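Local coordinates for LPG0439 HIT-related domain-containing protein (Legionella pneumophila subsp. pneumophila, PDB 5L0L) that is of unknown function; this part of a longer, probably membrane-bound protein carries a HIT-related domain that may bind phosphate-bearing ligands, at residues G103-S108 / I159-T164; R69-S74 / S125-H130; M155-A160 / H165-H170. All coordinates share one frame; numbering follows the deposited sequence.

Contact 1 of 3, residues G103-S108 / I159-T164; sequences GNNSQS and IAKNKT. With SO4 (sulfate ion), chain C.
N105 reaches across to the backbone of K161, and the one direct hydrogen bond between 103-108 and 159-164 runs from K161 N to N105 OD1. It is 2.8 Å long and nearly straight at hydrogen (173°), although the donor lies tilted from the plane of the amide carbonyl. CG of N105 lies anti to the carbonyl carbon (chi1 -66°), which brings the amide over toward K161. A water also donates to N105 OD1 from 2.7 Å and accepts from N162 N at 3.0 Å; one asparagine oxygen thus holds K161 directly and N162 through the water. Van der Waals contact adds little: N105 OD1 lies 3.6 Å from A160 CA, and the aliphatic stem of K161 runs alongside the amide.

The 3-10 turn at 104-105, which leads into strand 107-110, and G103 before it present peptide N-H groups to a sulfate ion: G103 N donates to O3 and N105 N to O2, both at 2.8 Å, while H128 and H130 complete the site. The sulfate probably came from the crystallisation liquor and only marks an anion site, but backbone amides and histidines around an oxyanion are consistent with the phosphate pocket of HIT proteins. Glycine suits position 103, where phi is positive (86°), a backbone shape that residues with a CB adopt less readily.

Within 159-164, K163 NZ donates to A160 O at 2.8 Å. N104 OD1 is bonded to Q98 of the second subunit.

Contact 2 of 3, residues R69-S74 / S125-H130; sequences RPYTVS and SMLHLH. With SO4 (sulfate ion), chain C.
The Y71 ring lies between L127 CB over the centre of one face and the carbonyl oxygen of R69 above the rim of the opposite face. L127 CB stands 3.5 Å from the Y71 ring centroid, almost on the normal, a CH-pi contact, while S125 O approaches the ring edge, 3.2 Å from Y71 OH. Y71 CE1 in turn lies over one face of the R69 guanidinium, toward its rim. The imidazoles meet their partners at the edges: M126 O and sulfate O1 lie in the plane of H128, and sulfate oxygens lie at the edge of H130, O3 taking the stronger bond.

Tyrosine suits a place needing both a broad apolar face and a polar end. Its hydroxyl is hydrogen-bonded to A66 O and accepts, at 2.8 Å to Y71 OH, from a water that also takes the R69 N-H and bonds S125 OG. L127 also packs on L79 of helix 73-92.

H128 ND1 donates to M126 O at 2.8 Å from above the carbonyl plane, which helps to fix the ring's rotation, with NE2 facing the sulfate. H128 NE2 then bonds sulfate O1 (2.9 Å) and H130 NE2 bonds sulfate O3 (2.9 Å). Two alternate histidines on strand 128-134 jointly holding an oxyanion are consistent with a phosphate-binding site like that of HIT proteins.

Contact 3 of 3, residues M155-A160 / H165-H170; sequences MFDLIA and HPINQH
The end-to-end directions of 155-159 and 167-170, neither in regular structure, differ by 71°, and the backbones come closest at D157 and Q169, whose CA atoms are 6.7 Å apart. The primary amide of Q169 reaches over to the other backbone and uses both its ends there. Q169 NE2 donates to M155 O at 2.9 Å, nearly in line with the carbonyl and within the amide plane, and Q169 OE1 accepts from D157 N at 2.8 Å, the donor tilted from the carbonyl plane. Glutamine suits the task because one flat group carries a donor and an acceptor spaced to match the O and N of two residues, and the pair of bonds fixes its rotation. Its first torsion (chi1 -65°) turns the chain toward 155-160, and extension beyond CG gives it the reach. R47 bonds both Q169 OE1 and D157 O, giving the glutamine oxygen a second donor.

Both segments belong to the long loop that joins strand 128-134 to helix 176-194 of the HIT-related domain. The loop is pinned to the strand by F156, whose ring meets W132, and by L158, which packs on W132 and H130. W132 stands where the classical His-x-His-x-His motif has its third histidine.

D157 forms an Asx turn: its OD1 accepts from I159 N at 2.9 Å through the anti lone pair, which probably helps to hold I159 at a positive phi (81°), unusual for a beta-branched residue. The methyl groups complete the contact. I159 CD1 touches I167 CD1 at 3.7 Å, and I167 CD1 also lies 3.6 Å from D157 OD2, the side chains of D157 and I167 meeting from opposite directions. M155 and D157 pack reciprocally on D157 and M155 of the second subunit.

From the N terminus, 69-74 comes first, at the start of helix 73-92; the chain then passes 103-108 before 125-130 closes contact 2 at the head of strand 128-134. Contact 1, opened at 103-108, is still pending, so the two loops cross, and both reach the same sulfate. Their residues S106 and S125 also pack together. Contact 3 opens at 155-160, where L158 packs on H130 of contact 2; contact 1 ends on 159-164, sharing I159 and A160, and 165-170 closes contact 3. Contact 2 joins the lead-ins of helix 73-92 and strand 128-134, contact 1 joins the turn before strand 107-110 to the long loop, and contact 3 folds that loop on itself.

Contact 1 of 3, residues G103-S108 / I159-T164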
loop_
_atom_site.group_PDB
_atom_site.type_symbol
_atom_site.label_atom_id
_atom_site.label_comp_id
_atom_site.label_asym_id
_atom_site.label_seq_id
_atom_site.Cartn_x
_atom_site.Cartn_y
_atom_site.Cartn_z
ATOM N N GLY A 103 -8.255 -6.005 0.402
ATOM C CA GLY A 103 -9.667 -6.330 0.167
ATOM C C GLY A 103 -9.997 -7.810 0.055
ATOM O O GLY A 103 -11.129 -8.136 -0.346
ATOM N N ASN A 104 -9.077 -8.712 0.445
ATOM C CA ASN A 104 -9.314 -10.144 0.280
ATOM C C ASN A 104 -10.565 -10.633 1.020
ATOM O O ASN A 104 -11.264 -11.561 0.552
ATOM C CB ASN A 104 -8.148 -10.950 0.789
ATOM C CG ASN A 104 -6.870 -10.679 0.014
ATOM O OD1 ASN A 104 -6.871 -10.594 -1.226
ATOM N ND2 ASN A 104 -5.801 -10.491 0.751
ATOM N N ASN A 105 -10.839 -10.009 2.163
ATOM C CA ASN A 105 -11.965 -10.463 2.976
ATOM C C ASN A 105 -13.335 -10.069 2.443
ATOM O O ASN A 105 -14.326 -10.452 3.051
ATOM C CB ASN A 105 -11.797 -9.994 4.425
ATOM C CG ASN A 105 -10.626 -10.649 5.093
ATOM O OD1 ASN A 105 -10.168 -11.719 4.680
ATOM N ND2 ASN A 105 -10.139 -10.030 6.153
ATOM N N SER A 106 -13.406 -9.289 1.381
ATOM C CA SER A 106 -14.663 -8.991 0.682
ATOM C C SER A 106 -14.564 -9.355 -0.814
ATOM O O SER A 106 -15.293 -8.816 -1.652
ATOM C CB SER A 106 -15.022 -7.512 0.867
ATOM O OG SER A 106 -14.004 -6.638 0.415
ATOM N N GLN A 107 -13.663 -10.273 -1.149
ATOM C CA GLN A 107 -13.489 -10.752 -2.527
ATOM C C GLN A 107 -13.548 -12.276 -2.549
ATOM O O GLN A 107 -13.044 -12.931 -1.644
ATOM C CB GLN A 107 -12.165 -10.262 -3.109
ATOM C CG GLN A 107 -12.100 -8.748 -3.308
ATOM C CD GLN A 107 -10.709 -8.184 -3.428
ATOM O OE1 GLN A 107 -9.727 -8.910 -3.604
ATOM N NE2 GLN A 107 -10.600 -6.870 -3.271
ATOM N N SER A 108 -14.199 -12.862 -3.568
ATOM C CA SER A 108 -14.302 -14.314 -3.648
ATOM C C SER A 108 -14.245 -14.756 -5.130
ATOM O O SER A 108 -14.264 -13.929 -6.031
ATOM C CB SER A 108 -15.578 -14.812 -2.947
ATOM O OG SER A 108 -16.704 -14.260 -3.607
ATOM N N ILE A 159 -3.818 -11.255 7.977
ATOM C CA ILE A 159 -4.771 -12.298 8.336
ATOM C C ILE A 159 -5.944 -12.265 7.368
ATOM O O ILE A 159 -6.779 -11.365 7.436
ATOM C CB ILE A 159 -5.339 -12.239 9.786
ATOM C CG1 ILE A 159 -4.275 -12.049 10.847
ATOM C CG2 ILE A 159 -6.112 -13.543 10.091
ATOM C CD1 ILE A 159 -3.155 -13.073 10.848
ATOM N N ALA A 160 -5.992 -13.202 6.435
ATOM C CA ALA A 160 -7.135 -13.358 5.544
ATOM C C ALA A 160 -8.121 -14.336 6.191
ATOM O O ALA A 160 -7.693 -15.305 6.806
ATOM C CB ALA A 160 -6.656 -13.901 4.199
ATOM N N LYS A 161 -9.419 -14.079 6.084
ATOM C CA LYS A 161 -10.444 -15.034 6.574
ATOM C C LYS A 161 -10.376 -16.378 5.860
ATOM O O LYS A 161 -10.535 -17.426 6.474
ATOM C CB LYS A 161 -11.846 -14.455 6.397
ATOM C CG LYS A 161 -12.112 -13.375 7.409
ATOM C CD LYS A 161 -13.481 -12.722 7.276
ATOM C CE LYS A 161 -13.469 -11.456 8.122
ATOM N NZ LYS A 161 -14.814 -11.041 8.600
ATOM N N ASN A 162 -10.146 -16.322 4.554
ATOM C CA ASN A 162 -9.992 -17.503 3.705
ATOM C C ASN A 162 -8.497 -17.888 3.629
ATOM O O ASN A 162 -7.654 -17.116 3.165
ATOM C CB ASN A 162 -10.575 -17.171 2.329
ATOM C CG ASN A 162 -10.694 -18.366 1.408
ATOM O OD1 ASN A 162 -10.307 -19.484 1.752
ATOM N ND2 ASN A 162 -11.225 -18.127 0.201
ATOM N N LYS A 163 -8.174 -19.087 4.091
ATOM C CA LYS A 163 -6.812 -19.605 4.029
ATOM C C LYS A 163 -6.828 -21.016 3.442
ATOM O O LYS A 163 -7.769 -21.761 3.684
ATOM C CB LYS A 163 -6.220 -19.688 5.424
ATOM C CG LYS A 163 -6.297 -18.411 6.244
ATOM C CD LYS A 163 -5.630 -18.616 7.592
ATOM C CE LYS A 163 -5.627 -17.354 8.471
ATOM N NZ LYS A 163 -6.995 -17.025 8.949
ATOM N N THR A 164 -5.795 -21.379 2.692
ATOM C CA THR A 164 -5.670 -22.756 2.191
ATOM C C THR A 164 -4.895 -23.633 3.166
ATOM O O THR A 164 -4.991 -24.855 3.108
ATOM C CB THR A 164 -4.982 -22.829 0.810
ATOM O OG1 THR A 164 -3.641 -22.330 0.899
ATOM C CG2 THR A 164 -5.742 -22.025 -0.215
HETATM S S SO4 C . -9.042 -6.738 3.928
HETATM O O1 SO4 C . -9.938 -5.909 4.788
HETATM O O2 SO4 C . -9.992 -7.574 3.204
HETATM O O3 SO4 C . -8.343 -5.688 3.197
HETATM O O4 SO4 C . -8.341 -7.413 5.030
HETATM O O HOH W 1 -10.211 -13.833 2.926
#

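Contact 2 of 3, residues R69-S74 / S125-H130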
loop_
_atom_site.group_PDB
_atom_site.type_symbol
_atom_site.label_atom_id
_atom_site.label_comp_id
_atom_site.label_asym_id
_atom_site.label_seq_id
_atom_site.Cartn_x
_atom_site.Cartn_y
_atom_site.Cartn_z
ATOM N N ARG A 69 -18.491 -1.263 -5.671
ATOM C CA ARG A 69 -18.448 -0.619 -6.962
ATOM C C ARG A 69 -17.014 -0.277 -7.317
ATOM O O ARG A 69 -16.151 -0.222 -6.408
ATOM C CB ARG A 69 -19.322 0.635 -6.969
ATOM C CG ARG A 69 -18.917 1.749 -6.011
ATOM C CD ARG A 69 -19.558 3.068 -6.452
ATOM N NE ARG A 69 -19.333 4.197 -5.544
ATOM C CZ ARG A 69 -18.257 4.988 -5.546
ATOM N NH1 ARG A 69 -17.231 4.767 -6.390
ATOM N NH2 ARG A 69 -18.209 6.032 -4.712
ATOM N N PRO A 70 -16.761 -0.005 -8.601
ATOM C CA PRO A 70 -15.483 0.579 -8.938
ATOM C C PRO A 70 -15.278 1.931 -8.268
ATOM O O PRO A 70 -16.248 2.715 -8.081
ATOM C CB PRO A 70 -15.572 0.789 -10.479
ATOM C CG PRO A 70 -16.608 -0.191 -10.938
ATOM C CD PRO A 70 -17.605 -0.216 -9.813
ATOM N N TYR A 71 -14.019 2.216 -7.969
ATOM C CA TYR A 71 -13.632 3.493 -7.398
ATOM C C TYR A 71 -12.936 4.302 -8.476
ATOM O O TYR A 71 -12.179 3.777 -9.290
ATOM C CB TYR A 71 -12.756 3.313 -6.111
ATOM C CG TYR A 71 -13.556 2.598 -5.064
ATOM C CD1 TYR A 71 -14.613 3.234 -4.423
ATOM C CD2 TYR A 71 -13.326 1.264 -4.779
ATOM C CE1 TYR A 71 -15.415 2.557 -3.524
ATOM C CE2 TYR A 71 -14.096 0.589 -3.878
ATOM C CZ TYR A 71 -15.157 1.222 -3.274
ATOM O OH TYR A 71 -15.935 0.516 -2.394
ATOM N N THR A 72 -13.184 5.596 -8.434
ATOM C CA THR A 72 -12.602 6.521 -9.390
ATOM C C THR A 72 -11.174 6.805 -9.000
ATOM O O THR A 72 -10.776 6.598 -7.851
ATOM C CB THR A 72 -13.379 7.851 -9.443
ATOM O OG1 THR A 72 -13.177 8.606 -8.245
ATOM C CG2 THR A 72 -14.870 7.601 -9.636
ATOM N N VAL A 73 -10.420 7.322 -9.960
ATOM C CA VAL A 73 -9.057 7.736 -9.674
ATOM C C VAL A 73 -8.996 8.809 -8.569
ATOM O O VAL A 73 -8.080 8.766 -7.743
ATOM C CB VAL A 73 -8.289 8.159 -10.939
ATOM C CG1 VAL A 73 -8.834 9.448 -11.547
ATOM C CG2 VAL A 73 -6.816 8.308 -10.631
ATOM N N SER A 74 -9.953 9.745 -8.521
ATOM C CA SER A 74 -9.945 10.739 -7.427
ATOM C C SER A 74 -10.127 10.094 -6.047
ATOM O O SER A 74 -9.503 10.531 -5.078
ATOM C CB SER A 74 -11.045 11.768 -7.571
ATOM O OG SER A 74 -10.991 12.309 -8.872
ATOM N N SER A 125 -17.548 -4.548 0.177
ATOM C CA SER A 125 -16.293 -4.071 -0.342
ATOM C C SER A 125 -16.286 -2.543 -0.213
ATOM O O SER A 125 -17.195 -1.862 -0.714
ATOM C CB SER A 125 -16.092 -4.519 -1.786
ATOM O OG SER A 125 -14.966 -3.892 -2.380
HETATM N N MSE A 126 -15.279 -2.031 0.497
HETATM C CA MSE A 126 -15.076 -0.602 0.708
HETATM C C MSE A 126 -13.705 -0.252 0.222
HETATM O O MSE A 126 -12.789 -1.102 0.252
HETATM C CB MSE A 126 -15.122 -0.288 2.200
HETATM C CG MSE A 126 -16.439 -0.630 2.841
HETATM SE SE MSE A 126 -16.173 -0.374 4.800
HETATM C CE MSE A 126 -15.952 -2.257 5.201
ATOM N N LEU A 127 -13.504 0.972 -0.237
ATOM C CA LEU A 127 -12.148 1.426 -0.592
ATOM C C LEU A 127 -11.406 1.710 0.723
ATOM O O LEU A 127 -11.800 2.567 1.485
ATOM C CB LEU A 127 -12.186 2.671 -1.452
ATOM C CG LEU A 127 -10.849 3.310 -1.843
ATOM C CD1 LEU A 127 -10.008 2.371 -2.675
ATOM C CD2 LEU A 127 -11.106 4.633 -2.551
ATOM N N HIS A 128 -10.376 0.927 1.003
ATOM C CA HIS A 128 -9.699 1.040 2.308
ATOM C C HIS A 128 -8.344 0.407 2.247
ATOM O O HIS A 128 -8.105 -0.461 1.407
ATOM C CB HIS A 128 -10.544 0.425 3.450
ATOM C CG HIS A 128 -10.578 -1.076 3.464
ATOM N ND1 HIS A 128 -11.194 -1.825 2.480
ATOM C CD2 HIS A 128 -10.021 -1.969 4.317
ATOM C CE1 HIS A 128 -11.068 -3.112 2.759
ATOM N NE2 HIS A 128 -10.351 -3.226 3.871
ATOM N N LEU A 129 -7.456 0.821 3.150
ATOM C CA LEU A 129 -6.170 0.185 3.264
ATOM C C LEU A 129 -5.745 0.103 4.723
ATOM O O LEU A 129 -6.330 0.750 5.590
ATOM C CB LEU A 129 -5.105 0.854 2.408
ATOM C CG LEU A 129 -4.664 2.294 2.636
ATOM C CD1 LEU A 129 -3.736 2.439 3.831
ATOM C CD2 LEU A 129 -3.968 2.816 1.384
ATOM N N HIS A 130 -4.739 -0.725 4.945
ATOM C CA HIS A 130 -4.208 -1.040 6.280
ATOM C C HIS A 130 -2.830 -0.427 6.372
ATOM O O HIS A 130 -2.077 -0.456 5.412
ATOM C CB HIS A 130 -4.056 -2.551 6.447
ATOM C CG HIS A 130 -5.324 -3.293 6.239
ATOM N ND1 HIS A 130 -6.264 -3.419 7.230
ATOM C CD2 HIS A 130 -5.847 -3.872 5.131
ATOM C CE1 HIS A 130 -7.320 -4.058 6.741
ATOM N NE2 HIS A 130 -7.067 -4.385 5.483
HETATM S S SO4 C . -9.042 -6.738 3.928
HETATM O O1 SO4 C . -9.938 -5.909 4.788
HETATM O O2 SO4 C . -9.992 -7.574 3.204
HETATM O O3 SO4 C . -8.343 -5.688 3.197
HETATM O O4 SO4 C . -8.341 -7.413 5.030
HETATM O O HOH W 2 -16.115 -1.893 -3.906
#

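Contact 3 of 3, residues M155-A160 / H165-H170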
loop_
_atom_site.group_PDB
_atom_site.type_symbol
_atom_site.label_atom_id
_atom_site.label_comp_id
_atom_site.label_asym_id
_atom_site.label_seq_id
_atom_site.Cartn_x
_atom_site.Cartn_y
_atom_site.Cartn_z
HETATM N N MSE A 155 7.704 -11.220 7.181
HETATM C CA MSE A 155 6.404 -10.746 6.695
HETATM C C MSE A 155 5.366 -10.572 7.800
HETATM O O MSE A 155 5.129 -11.485 8.577
HETATM C CB MSE A 155 5.847 -11.747 5.671
HETATM C CG MSE A 155 4.531 -11.332 5.010
HETATM SE SE MSE A 155 4.884 -9.950 3.670
HETATM C CE MSE A 155 5.667 -11.084 2.312
ATOM N N PHE A 156 4.724 -9.409 7.843
ATOM C CA PHE A 156 3.593 -9.147 8.736
ATOM C C PHE A 156 2.322 -9.669 8.064
ATOM O O PHE A 156 1.968 -9.224 6.966
ATOM C CB PHE A 156 3.489 -7.649 8.995
ATOM C CG PHE A 156 2.523 -7.266 10.094
ATOM C CD1 PHE A 156 1.157 -7.434 9.937
ATOM C CD2 PHE A 156 2.985 -6.699 11.270
ATOM C CE1 PHE A 156 0.254 -7.047 10.944
ATOM C CE2 PHE A 156 2.097 -6.322 12.269
ATOM C CZ PHE A 156 0.743 -6.478 12.107
ATOM N N ASP A 157 1.664 -10.657 8.659
ATOM C CA ASP A 157 0.479 -11.243 8.039
ATOM C C ASP A 157 -0.759 -10.513 8.538
ATOM O O ASP A 157 -1.044 -10.534 9.737
ATOM C CB ASP A 157 0.374 -12.752 8.325
ATOM C CG ASP A 157 -0.557 -13.453 7.347
ATOM O OD1 ASP A 157 -1.736 -13.032 7.137
ATOM O OD2 ASP A 157 -0.107 -14.434 6.716
ATOM N N LEU A 158 -1.484 -9.854 7.623
ATOM C CA LEU A 158 -2.678 -9.090 7.990
ATOM C C LEU A 158 -3.904 -9.960 8.297
ATOM O O LEU A 158 -4.890 -9.432 8.818
ATOM C CB LEU A 158 -3.024 -8.027 6.931
ATOM C CG LEU A 158 -1.963 -6.934 6.798
ATOM C CD1 LEU A 158 -2.224 -6.104 5.556
ATOM C CD2 LEU A 158 -1.856 -6.011 8.021
ATOM N N ILE A 159 -3.818 -11.255 7.977
ATOM C CA ILE A 159 -4.771 -12.298 8.336
ATOM C C ILE A 159 -5.944 -12.265 7.368
ATOM O O ILE A 159 -6.779 -11.365 7.436
ATOM C CB ILE A 159 -5.339 -12.239 9.786
ATOM C CG1 ILE A 159 -4.275 -12.049 10.847
ATOM C CG2 ILE A 159 -6.112 -13.543 10.091
ATOM C CD1 ILE A 159 -3.155 -13.073 10.848
ATOM N N ALA A 160 -5.992 -13.202 6.435
ATOM C CA ALA A 160 -7.135 -13.358 5.544
ATOM C C ALA A 160 -8.121 -14.336 6.191
ATOM O O ALA A 160 -7.693 -15.305 6.806
ATOM C CB ALA A 160 -6.656 -13.901 4.199
ATOM N N HIS A 165 -4.079 -23.013 4.020
ATOM C CA HIS A 165 -3.355 -23.725 5.044
ATOM C C HIS A 165 -3.139 -22.813 6.263
ATOM O O HIS A 165 -3.192 -21.579 6.136
ATOM C CB HIS A 165 -2.011 -24.212 4.514
ATOM C CG HIS A 165 -1.067 -23.113 4.143
ATOM N ND1 HIS A 165 -0.172 -22.562 5.041
ATOM C CD2 HIS A 165 -0.888 -22.446 2.978
ATOM C CE1 HIS A 165 0.521 -21.606 4.445
ATOM N NE2 HIS A 165 0.109 -21.517 3.190
ATOM N N PRO A 166 -2.892 -23.424 7.435
ATOM C CA PRO A 166 -2.668 -22.613 8.651
ATOM C C PRO A 166 -1.411 -21.753 8.563
ATOM O O PRO A 166 -0.446 -22.117 7.903
ATOM C CB PRO A 166 -2.531 -23.660 9.767
ATOM C CG PRO A 166 -3.129 -24.908 9.197
ATOM C CD PRO A 166 -2.848 -24.868 7.732
ATOM N N ILE A 167 -1.432 -20.603 9.221
ATOM C CA ILE A 167 -0.282 -19.722 9.230
ATOM C C ILE A 167 0.309 -19.667 10.634
ATOM O O ILE A 167 -0.200 -20.291 11.534
ATOM C CB ILE A 167 -0.638 -18.327 8.690
ATOM C CG1 ILE A 167 -1.725 -17.667 9.542
ATOM C CG2 ILE A 167 -1.109 -18.438 7.233
ATOM C CD1 ILE A 167 -1.888 -16.189 9.273
ATOM N N ASN A 168 1.405 -18.944 10.789
ATOM C CA ASN A 168 2.090 -18.886 12.051
ATOM C C ASN A 168 1.951 -17.544 12.760
ATOM O O ASN A 168 2.843 -17.186 13.534
ATOM C CB ASN A 168 3.559 -19.208 11.838
ATOM C CG ASN A 168 4.099 -20.091 12.937
ATOM O OD1 ASN A 168 3.664 -21.257 13.067
ATOM N ND2 ASN A 168 5.023 -19.565 13.752
ATOM N N GLN A 169 0.883 -16.805 12.449
ATOM C CA GLN A 169 0.520 -15.584 13.161
ATOM C C GLN A 169 -0.962 -15.554 13.356
ATOM O O GLN A 169 -1.695 -16.219 12.653
ATOM C CB GLN A 169 0.893 -14.327 12.347
ATOM C CG GLN A 169 2.373 -14.160 12.144
ATOM C CD GLN A 169 2.701 -13.054 11.143
ATOM O OE1 GLN A 169 2.074 -12.002 11.129
ATOM N NE2 GLN A 169 3.717 -13.295 10.332
ATOM N N HIS A 170 -1.416 -14.731 14.291
ATOM C CA HIS A 170 -2.837 -14.476 14.445
ATOM C C HIS A 170 -3.067 -13.065 14.989
ATOM O O HIS A 170 -2.185 -12.469 15.605
ATOM C CB HIS A 170 -3.487 -15.506 15.383
ATOM C CG HIS A 170 -2.925 -15.474 16.757
ATOM N ND1 HIS A 170 -3.357 -14.580 17.707
ATOM C CD2 HIS A 170 -1.903 -16.152 17.320
ATOM C CE1 HIS A 170 -2.653 -14.733 18.813
ATOM N NE2 HIS A 170 -1.775 -15.698 18.606
#